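Side-chain contacts in aldehyde dehydrogenase (PDB 3K9D), which probably oxidises aldehydes or related oxo compounds with NAD or NADP as electron acceptor: residues A[74-77]-A[78-82]; A[379-382]-A[383-386]. One frame throughout, in Å; residues are numbered along the deposited sequence.

Contact 1 (A[74-77]-A[78-82]); sequences NVFA and SKHVY
Phe76 and His80 meet one turn apart in a buried side-chain contact within helix 67-85, which packs against helices 33-49 and 121-134. The two side chains cross at about a right angle, and Phe76 CD1 lies 3.6 Å from His80 CB, with His80 CG next in line. Their rings are neither stacked nor edge-to-face: the planes stand at 40° with centroids 5.5 Å apart. His80 CG is anti to its carbonyl carbon and beside its own N (chi1 -71°), which carries the imidazole back along the helix, its edge turned to Val75 O and its CD2 coming to 4.2 Å from Val75 CG1. On another side of the helix Ser78 folds back on the preceding turn: OG donates to Asn74 O at 2.8 Å, and Ser78 N reaches the same oxygen, so that one carbonyl takes two donors from one residue. Here the alpha-helix widens into a pi-type turn at 78-80. Phe76 O accepts from Val81 N, five residues on, at 3.2 Å and nearly in line with its C=O, while its bond from His80 N is weak. Ala77 O, left without a polar partner, is buried against Val81, whose CG2 lies 3.4 Å away. The flanks are filled by neighbours: Phe76 packs on loop residues Ile408, Ala410, Pro416 and Leu418, Ser78 on Tyr48, and Val81 on Tyr127. The Asn74 amide is hydrogen-bonded at both ends, OD1 with Thr122 OG1 of helix 121-134 and ND2 with Arg51 O of helix 51-62.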
ATOM      1  N   ASN A  74      11.807  18.244 -17.053  1.00 17.82           N
ATOM      2  CA  ASN A  74      10.529  18.397 -17.728  1.00 15.23           C
ATOM      3  C   ASN A  74      10.390  17.462 -18.909  1.00 15.34           C
ATOM      4  O   ASN A  74       9.304  16.917 -19.128  1.00 21.15           O
ATOM      5  CB  ASN A  74      10.287  19.852 -18.105  1.00 16.86           C
ATOM      6  CG  ASN A  74       9.712  20.652 -16.959  1.00 17.13           C
ATOM      7  OD1 ASN A  74       9.246  20.092 -15.978  1.00 17.72           O
ATOM      8  ND2 ASN A  74       9.711  21.973 -17.092  1.00 19.92           N
ATOM      9  N   VAL A  75      11.502  17.245 -19.631  1.00 17.55           N
ATOM     10  CA  VAL A  75      11.604  16.242 -20.708  1.00 13.24           C
ATOM     11  C   VAL A  75      11.426  14.816 -20.177  1.00 13.04           C
ATOM     12  O   VAL A  75      10.720  13.998 -20.782  1.00 15.10           O
ATOM     13  CB  VAL A  75      12.973  16.359 -21.492  1.00 14.22           C
ATOM     14  CG1 VAL A  75      13.214  15.172 -22.422  1.00 14.09           C
ATOM     15  CG2 VAL A  75      13.017  17.634 -22.297  1.00 19.50           C
ATOM     16  N   PHE A  76      12.104  14.524 -19.072  1.00 15.67           N
ATOM     17  CA  PHE A  76      12.022  13.225 -18.425  1.00 23.21           C
ATOM     18  C   PHE A  76      10.581  12.929 -18.004  1.00 19.50           C
ATOM     19  O   PHE A  76      10.023  11.920 -18.409  1.00 24.57           O
ATOM     20  CB  PHE A  76      12.984  13.137 -17.227  1.00 18.47           C
ATOM     21  CG  PHE A  76      12.808  11.895 -16.411  1.00 23.31           C
ATOM     22  CD1 PHE A  76      13.316  10.684 -16.858  1.00 17.70           C
ATOM     23  CD2 PHE A  76      12.132  11.938 -15.194  1.00 25.35           C
ATOM     24  CE1 PHE A  76      13.131   9.529 -16.118  1.00 23.20           C
ATOM     25  CE2 PHE A  76      11.954  10.792 -14.446  1.00 29.70           C
ATOM     26  CZ  PHE A  76      12.447   9.586 -14.908  1.00 22.79           C
ATOM     27  N   ALA A  77       9.989  13.838 -17.227  1.00 19.46           N
ATOM     28  CA  ALA A  77       8.605  13.736 -16.749  1.00 17.40           C
ATOM     29  C   ALA A  77       7.544  13.584 -17.842  1.00 23.68           C
ATOM     30  O   ALA A  77       6.501  12.967 -17.611  1.00 18.43           O
ATOM     31  CB  ALA A  77       8.278  14.922 -15.926  1.00 16.51           C
ATOM     32  N   SER A  78       7.798  14.173 -19.008  1.00 21.75           N
ATOM     33  CA  SER A  78       6.872  14.085 -20.132  1.00 23.51           C
ATOM     34  C   SER A  78       7.249  12.912 -21.052  1.00 26.52           C
ATOM     35  O   SER A  78       6.579  11.875 -21.022  1.00 21.93           O
ATOM     36  CB  SER A  78       6.721  15.434 -20.869  1.00 22.13           C
ATOM     37  OG  SER A  78       7.956  15.932 -21.364  1.00 21.73           O
ATOM     38  N   LYS A  79       8.343  13.041 -21.806  1.00 22.17           N
ATOM     39  CA  LYS A  79       8.710  12.041 -22.826  1.00 19.23           C
ATOM     40  C   LYS A  79       9.083  10.661 -22.291  1.00 17.72           C
ATOM     41  O   LYS A  79       8.641   9.653 -22.838  1.00 16.31           O
ATOM     42  CB  LYS A  79       9.821  12.563 -23.752  1.00 21.42           C
ATOM     43  CG  LYS A  79       9.331  13.482 -24.848  1.00 32.42           C
ATOM     44  CD  LYS A  79       8.676  12.724 -26.008  1.00 65.99           C
ATOM     45  CE  LYS A  79       7.447  13.456 -26.536  1.00 34.03           C
ATOM     46  NZ  LYS A  79       6.297  13.349 -25.576  1.00 26.02           N
ATOM     47  N   HIS A  80       9.900  10.620 -21.242  1.00 15.80           N
ATOM     48  CA  HIS A  80      10.400   9.356 -20.704  1.00 22.00           C
ATOM     49  C   HIS A  80       9.309   8.554 -19.965  1.00 18.42           C
ATOM     50  O   HIS A  80       9.228   7.342 -20.139  1.00 16.76           O
ATOM     51  CB  HIS A  80      11.604   9.589 -19.777  1.00 12.87           C
ATOM     52  CG  HIS A  80      12.854  10.007 -20.479  1.00 32.56           C
ATOM     53  ND1 HIS A  80      13.974   9.204 -20.537  1.00 46.61           N
ATOM     54  CD2 HIS A  80      13.181  11.156 -21.120  1.00 32.25           C
ATOM     55  CE1 HIS A  80      14.932   9.836 -21.193  1.00 52.45           C
ATOM     56  NE2 HIS A  80      14.477  11.022 -21.554  1.00 34.40           N
ATOM     57  N   VAL A  81       8.492   9.239 -19.153  1.00 20.70           N
ATOM     58  CA  VAL A  81       7.347   8.615 -18.451  1.00 14.38           C
ATOM     59  C   VAL A  81       6.334   8.101 -19.477  1.00 22.60           C
ATOM     60  O   VAL A  81       5.908   6.948 -19.409  1.00 18.47           O
ATOM     61  CB  VAL A  81       6.671   9.596 -17.431  1.00 17.46           C
ATOM     62  CG1 VAL A  81       5.416   8.994 -16.811  1.00 20.51           C
ATOM     63  CG2 VAL A  81       7.659  10.022 -16.331  1.00 14.80           C
ATOM     64  N   TYR A  82       5.983   8.958 -20.440  1.00 18.99           N
ATOM     65  CA  TYR A  82       5.087   8.593 -21.529  1.00 17.77           C
ATOM     66  C   TYR A  82       5.522   7.338 -22.291  1.00 17.60           C
ATOM     67  O   TYR A  82       4.711   6.445 -22.512  1.00 20.07           O
ATOM     68  CB  TYR A  82       4.855   9.764 -22.505  1.00 18.53           C
ATOM     69  CG  TYR A  82       3.952   9.375 -23.639  1.00 29.82           C
ATOM     70  CD1 TYR A  82       2.600   9.125 -23.406  1.00 20.25           C
ATOM     71  CD2 TYR A  82       4.447   9.199 -24.930  1.00 19.69           C
ATOM     72  CE1 TYR A  82       1.759   8.726 -24.426  1.00 26.70           C
ATOM     73  CE2 TYR A  82       3.604   8.793 -25.966  1.00 28.73           C
ATOM     74  CZ  TYR A  82       2.258   8.562 -25.702  1.00 22.71           C
ATOM     75  OH  TYR A  82       1.396   8.161 -26.701  1.00 27.40           O
TER

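Contact 2 (A[379-382]-A[383-386]); sequences SEDK and EIIR
Asp381 caps the start of helix 382-391 and lays its carboxylate across Ile384 at about a right angle, the close-packed side of this turn. Its CG sits 3.7 Å from Ile384 CG1, and OD2 is just as near Ile384 CD1. The same side chain, swung anti to its backbone N (chi1 -169°), brings OD1 over the first turn, where Ile384 N donates to it at 3.0 Å from above the carboxylate plane; the bond from Glu383 N is weak. This is an N-cap: the negative carboxylate occupies amide hydrogens that the first turn cannot pair within the helix, and would suit the positive end of the helix dipole. The capped turn follows strand 374-378 of the parallel sheet of the probable catalytic domain through an ST turn, in which Ser379 OG accepts from Asp381 N at 3.0 Å. That hydroxyl is also hydrogen-bonded to Glu227 OE1 and Ser229 OG. Ile385 points back to the loop, its CG1 3.9 Å from Ser379 CB and 3.3 Å from Asp381 O, which also accepts from Ile385 N. By contrast, the bent Lys382 chain and extended Glu383 leave on the exposed side, Lys382 NZ and Glu383 OE2 remaining 5.2 Å apart. Arg386 N donates to Lys382 O (3.1 Å), with CB beside that oxygen; the chain then runs outward, and NH1 forms a salt bridge with Glu96 of the second subunit.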
ATOM      1  N   SER A 379      31.752  -0.260  -9.135  1.00 15.09           N
ATOM      2  CA  SER A 379      32.485  -1.492  -8.943  1.00 20.05           C
ATOM      3  C   SER A 379      32.403  -2.297 -10.212  1.00 22.11           C
ATOM      4  O   SER A 379      31.395  -2.239 -10.918  1.00 24.87           O
ATOM      5  CB  SER A 379      31.860  -2.327  -7.814  1.00 15.26           C
ATOM      6  OG  SER A 379      32.654  -3.459  -7.552  1.00 13.88           O
ATOM      7  N   GLU A 380      33.461  -3.054 -10.486  1.00 13.26           N
ATOM      8  CA  GLU A 380      33.416  -4.078 -11.526  1.00 19.39           C
ATOM      9  C   GLU A 380      33.397  -5.488 -10.918  1.00 23.28           C
ATOM     10  O   GLU A 380      33.608  -6.498 -11.607  1.00 22.24           O
ATOM     11  CB  GLU A 380      34.579  -3.912 -12.512  1.00 13.25           C
ATOM     12  CG  GLU A 380      34.591  -2.551 -13.241  1.00 17.24           C
ATOM     13  CD  GLU A 380      33.408  -2.366 -14.178  1.00 30.38           C
ATOM     14  OE1 GLU A 380      32.944  -3.370 -14.756  1.00 30.88           O
ATOM     15  OE2 GLU A 380      32.938  -1.219 -14.341  1.00 25.55           O
ATOM     16  N   ASP A 381      33.128  -5.552  -9.620  1.00 17.42           N
ATOM     17  CA  ASP A 381      33.110  -6.823  -8.915  1.00 20.55           C
ATOM     18  C   ASP A 381      31.674  -7.237  -8.629  1.00 19.04           C
ATOM     19  O   ASP A 381      31.043  -6.736  -7.694  1.00 18.13           O
ATOM     20  CB  ASP A 381      33.921  -6.726  -7.617  1.00 15.49           C
ATOM     21  CG  ASP A 381      34.169  -8.084  -6.970  1.00 16.04           C
ATOM     22  OD1 ASP A 381      33.208  -8.854  -6.781  1.00 22.67           O
ATOM     23  OD2 ASP A 381      35.321  -8.377  -6.610  1.00 23.72           O
ATOM     24  N   LYS A 382      31.188  -8.184  -9.423  1.00 20.09           N
ATOM     25  CA  LYS A 382      29.799  -8.625  -9.353  1.00 24.99           C
ATOM     26  C   LYS A 382      29.455  -9.350  -8.050  1.00 16.03           C
ATOM     27  O   LYS A 382      28.302  -9.356  -7.636  1.00 22.01           O
ATOM     28  CB  LYS A 382      29.400  -9.430 -10.599  1.00 26.64           C
ATOM     29  CG  LYS A 382      29.835 -10.888 -10.662  1.00 39.21           C
ATOM     30  CD  LYS A 382      28.842 -11.671 -11.543  1.00 54.42           C
ATOM     31  CE  LYS A 382      29.521 -12.698 -12.450  1.00 46.84           C
ATOM     32  NZ  LYS A 382      29.916 -13.955 -11.748  1.00 44.54           N
ATOM     33  N   GLU A 383      30.463  -9.917  -7.394  1.00 22.04           N
ATOM     34  CA  GLU A 383      30.261 -10.578  -6.109  1.00 20.34           C
ATOM     35  C   GLU A 383      30.036  -9.575  -4.990  1.00 24.78           C
ATOM     36  O   GLU A 383      29.140  -9.770  -4.170  1.00 13.15           O
ATOM     37  CB  GLU A 383      31.417 -11.521  -5.790  1.00 21.73           C
ATOM     38  CG  GLU A 383      31.607 -12.570  -6.872  1.00 28.42           C
ATOM     39  CD  GLU A 383      32.232 -13.849  -6.366  1.00 51.14           C
ATOM     40  OE1 GLU A 383      32.902 -13.822  -5.305  1.00 59.20           O
ATOM     41  OE2 GLU A 383      32.053 -14.886  -7.044  1.00 53.84           O
ATOM     42  N   ILE A 384      30.814  -8.489  -4.979  1.00 15.47           N
ATOM     43  CA  ILE A 384      30.686  -7.452  -3.938  1.00 15.27           C
ATOM     44  C   ILE A 384      29.353  -6.733  -4.107  1.00 13.66           C
ATOM     45  O   ILE A 384      28.645  -6.475  -3.119  1.00 20.09           O
ATOM     46  CB  ILE A 384      31.894  -6.443  -3.949  1.00 16.11           C
ATOM     47  CG1 ILE A 384      33.175  -7.159  -3.530  1.00 17.77           C
ATOM     48  CG2 ILE A 384      31.662  -5.266  -2.966  1.00 12.65           C
ATOM     49  CD1 ILE A 384      34.405  -6.312  -3.636  1.00 20.21           C
ATOM     50  N   ILE A 385      29.027  -6.430  -5.366  1.00 13.86           N
ATOM     51  CA  ILE A 385      27.765  -5.825  -5.764  1.00 14.69           C
ATOM     52  C   ILE A 385      26.562  -6.651  -5.277  1.00 17.73           C
ATOM     53  O   ILE A 385      25.619  -6.096  -4.710  1.00 16.44           O
ATOM     54  CB  ILE A 385      27.665  -5.628  -7.297  1.00 17.04           C
ATOM     55  CG1 ILE A 385      28.601  -4.509  -7.787  1.00 12.40           C
ATOM     56  CG2 ILE A 385      26.229  -5.277  -7.699  1.00 19.56           C
ATOM     57  CD1 ILE A 385      28.939  -4.601  -9.255  1.00 13.08           C
ATOM     58  N   ARG A 386      26.613  -7.965  -5.497  1.00 17.84           N
ATOM     59  CA  ARG A 386      25.583  -8.887  -4.984  1.00 19.24           C
ATOM     60  C   ARG A 386      25.441  -8.857  -3.445  1.00 22.42           C
ATOM     61  O   ARG A 386      24.332  -8.966  -2.927  1.00 28.50           O
ATOM     62  CB  ARG A 386      25.849 -10.309  -5.479  1.00 13.26           C
ATOM     63  CG  ARG A 386      24.696 -11.277  -5.229  1.00 15.93           C
ATOM     64  CD  ARG A 386      25.129 -12.715  -5.423  1.00 29.44           C
ATOM     65  NE  ARG A 386      24.007 -13.635  -5.237  1.00 25.79           N
ATOM     66  CZ  ARG A 386      23.099 -13.923  -6.167  1.00 38.71           C
ATOM     67  NH1 ARG A 386      23.159 -13.360  -7.377  1.00 31.20           N
ATOM     68  NH2 ARG A 386      22.122 -14.774  -5.879  1.00 26.80           N
TER

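In the fold
Contact 1 comes first along the chain, inside helix 67-85; contact 2 follows some three hundred residues later, where strand 374-378 passes into helix 382-391. They lie about 31 Å apart between centres and about 21 Å between nearest atoms, so they do not touch. Contact 1, about 14 Å from the centre of the chain, sits among helices beside the mixed sheet that contains strand 102-116, by family the probable coenzyme-binding domain. Contact 2, about 27 Å from that centre, lies towards an edge of the seven-stranded parallel sheet of the probable catalytic domain, between its last two strands in sequence, where the partner subunit comes close.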